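PDB 3FKA: uncharacterized NTF-2 like protein from Silicibacter pomeroyi DSS-3, which is of unknown function but has an NTF2-like fold and belongs to a family of putative lumazine-binding proteins. Local coordinates for residues 85-90 against 98-103. Residues are numbered along the deposited sequence; the frame is centred on the assembly and turned at random. Where two conformers were deposited one is given.
Sequences MLHVEN and DDFLTV
The H87 imidazole takes the rim of the F100 ring on one face and a carboxylate oxygen at its edge. F100 CE1 stands 3.5 Å from H87 CG in a T-shaped (edge-to-face) pair, the ring planes at 87°. With CG anti to the backbone N (chi1 171°), the imidazole reaches D98, and H87 NE2 gives a nearly straight 2.8 Å hydrogen bond to D98 OD1, which lies in the imidazole plane but is met from above its own carboxylate plane. R118 NE forms a salt bridge with D98 OD2 and R120 NH2 with D98 OD1. D99 lies on the other face of the sheet, beside V88, and its OD2 accepts a 2.7 Å bond from N90 ND2, again from above the carboxylate; Y18 OH also bonds this oxygen, and an unidentified molecule, probably from the crystallisation liquor, lies near D99. Paired backbone bonds at L86–L101 and V88–D99 join strands 83-92 and 95-106, the two arms of an antiparallel hairpin within the curved NTF2-like sheet, flanked by strands 72-80 and 109-119. Helix 4-24 packs against V88, N90 and V103, while M85, F100 and T102 face a second subunit, whose S114 OG is hydrogen-bonded to T102 OG1.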
loop_
_atom_site.group_PDB
_atom_site.type_symbol
_atom_site.label_atom_id
_atom_site.label_comp_id
_atom_site.label_asym_id
_atom_site.label_seq_id
_atom_site.Cartn_x
_atom_site.Cartn_y
_atom_site.Cartn_z
HETATM N N MSE B 85 1.783 9.002 -1.104
HETATM C CA MSE B 85 2.418 8.502 0.093
HETATM C C MSE B 85 3.334 7.376 -0.382
HETATM O O MSE B 85 2.899 6.527 -1.167
HETATM C CB MSE B 85 1.358 8.097 1.083
HETATM C CG MSE B 85 1.902 7.808 2.414
HETATM SE SE MSE B 85 0.465 7.493 3.681
HETATM C CE MSE B 85 -0.612 6.180 2.697
ATOM N N LEU B 86 4.580 7.398 0.079
ATOM C CA LEU B 86 5.613 6.465 -0.357
ATOM C C LEU B 86 6.309 5.769 0.785
ATOM O O LEU B 86 6.543 6.379 1.826
ATOM C CB LEU B 86 6.721 7.238 -1.090
ATOM C CG LEU B 86 6.683 7.996 -2.446
ATOM C CD1 LEU B 86 6.928 7.080 -3.656
ATOM C CD2 LEU B 86 5.413 8.859 -2.615
ATOM N N HIS B 87 6.671 4.513 0.574
ATOM C CA HIS B 87 7.441 3.711 1.536
ATOM C C HIS B 87 8.776 3.504 0.817
ATOM O O HIS B 87 8.824 2.845 -0.235
ATOM C CB HIS B 87 6.781 2.393 1.941
ATOM C CG HIS B 87 7.657 1.478 2.744
ATOM N ND1 HIS B 87 7.406 0.125 2.864
ATOM C CD2 HIS B 87 8.807 1.707 3.420
ATOM C CE1 HIS B 87 8.335 -0.424 3.627
ATOM N NE2 HIS B 87 9.197 0.514 3.978
ATOM N N VAL B 88 9.845 4.070 1.380
ATOM C CA VAL B 88 11.166 3.960 0.845
ATOM C C VAL B 88 12.113 3.314 1.854
ATOM O O VAL B 88 12.058 3.650 3.049
ATOM C CB VAL B 88 11.770 5.382 0.492
ATOM C CG1 VAL B 88 13.180 5.281 -0.140
ATOM C CG2 VAL B 88 10.829 6.178 -0.443
ATOM N N GLU B 89 12.916 2.357 1.387
ATOM C CA GLU B 89 13.944 1.711 2.185
ATOM C C GLU B 89 15.222 2.416 1.843
ATOM O O GLU B 89 15.468 2.652 0.670
ATOM C CB GLU B 89 14.183 0.259 1.808
ATOM C CG GLU B 89 13.067 -0.703 2.024
ATOM C CD GLU B 89 13.473 -2.128 1.639
ATOM O OE1 GLU B 89 14.449 -2.314 0.888
ATOM O OE2 GLU B 89 12.825 -3.083 2.093
ATOM N N ASN B 90 16.042 2.772 2.826
ATOM C CA ASN B 90 17.308 3.427 2.479
ATOM C C ASN B 90 18.333 3.332 3.581
ATOM O O ASN B 90 17.985 3.137 4.723
ATOM C CB ASN B 90 17.094 4.878 2.052
ATOM C CG ASN B 90 16.513 5.733 3.122
ATOM O OD1 ASN B 90 17.163 6.024 4.114
ATOM N ND2 ASN B 90 15.327 6.243 2.881
ATOM N N ASP B 98 13.227 2.616 7.211
ATOM C CA ASP B 98 11.988 2.541 6.490
ATOM C C ASP B 98 11.470 3.965 6.668
ATOM O O ASP B 98 11.342 4.408 7.810
ATOM C CB ASP B 98 10.985 1.579 7.070
ATOM C CG ASP B 98 11.351 0.156 6.786
ATOM O OD1 ASP B 98 11.395 -0.234 5.599
ATOM O OD2 ASP B 98 11.585 -0.568 7.746
ATOM N N ASP B 99 11.234 4.656 5.563
ATOM C CA ASP B 99 10.686 5.994 5.538
ATOM C C ASP B 99 9.293 5.973 4.946
ATOM O O ASP B 99 9.083 5.314 3.917
ATOM C CB ASP B 99 11.485 6.923 4.625
ATOM C CG ASP B 99 12.873 7.241 5.121
ATOM O OD1 ASP B 99 13.228 7.047 6.306
ATOM O OD2 ASP B 99 13.626 7.757 4.279
ATOM N N PHE B 100 8.337 6.659 5.594
ATOM C CA PHE B 100 6.992 6.841 5.084
ATOM C C PHE B 100 6.895 8.340 4.806
ATOM O O PHE B 100 6.934 9.137 5.752
ATOM C CB PHE B 100 5.877 6.399 6.008
ATOM C CG PHE B 100 5.833 4.927 6.302
ATOM C CD1 PHE B 100 6.307 3.949 5.402
ATOM C CD2 PHE B 100 5.150 4.487 7.424
ATOM C CE1 PHE B 100 6.160 2.629 5.679
ATOM C CE2 PHE B 100 4.991 3.170 7.676
ATOM C CZ PHE B 100 5.490 2.222 6.810
ATOM N N LEU B 101 6.780 8.696 3.528
ATOM C CA LEU B 101 6.725 10.080 3.079
ATOM C C LEU B 101 5.327 10.482 2.614
ATOM O O LEU B 101 4.675 9.678 1.973
ATOM C CB LEU B 101 7.669 10.253 1.881
ATOM C CG LEU B 101 9.176 9.928 1.931
ATOM C CD1 LEU B 101 9.771 9.897 0.499
ATOM C CD2 LEU B 101 9.981 10.882 2.802
ATOM N N THR B 102 4.875 11.698 2.938
ATOM C CA THR B 102 3.594 12.240 2.454
ATOM C C THR B 102 4.092 13.311 1.476
ATOM O O THR B 102 5.061 14.036 1.790
ATOM C CB THR B 102 2.647 12.803 3.523
ATOM O OG1 THR B 102 3.343 13.719 4.372
ATOM C CG2 THR B 102 2.096 11.663 4.356
ATOM N N VAL B 103 3.456 13.402 0.304
ATOM C CA VAL B 103 3.918 14.292 -0.761
ATOM C C VAL B 103 2.717 14.969 -1.393
ATOM O O VAL B 103 1.639 14.354 -1.478
ATOM C CB VAL B 103 4.673 13.483 -1.851
ATOM C CG1 VAL B 103 5.508 14.404 -2.758
ATOM C CG2 VAL B 103 5.612 12.410 -1.237
#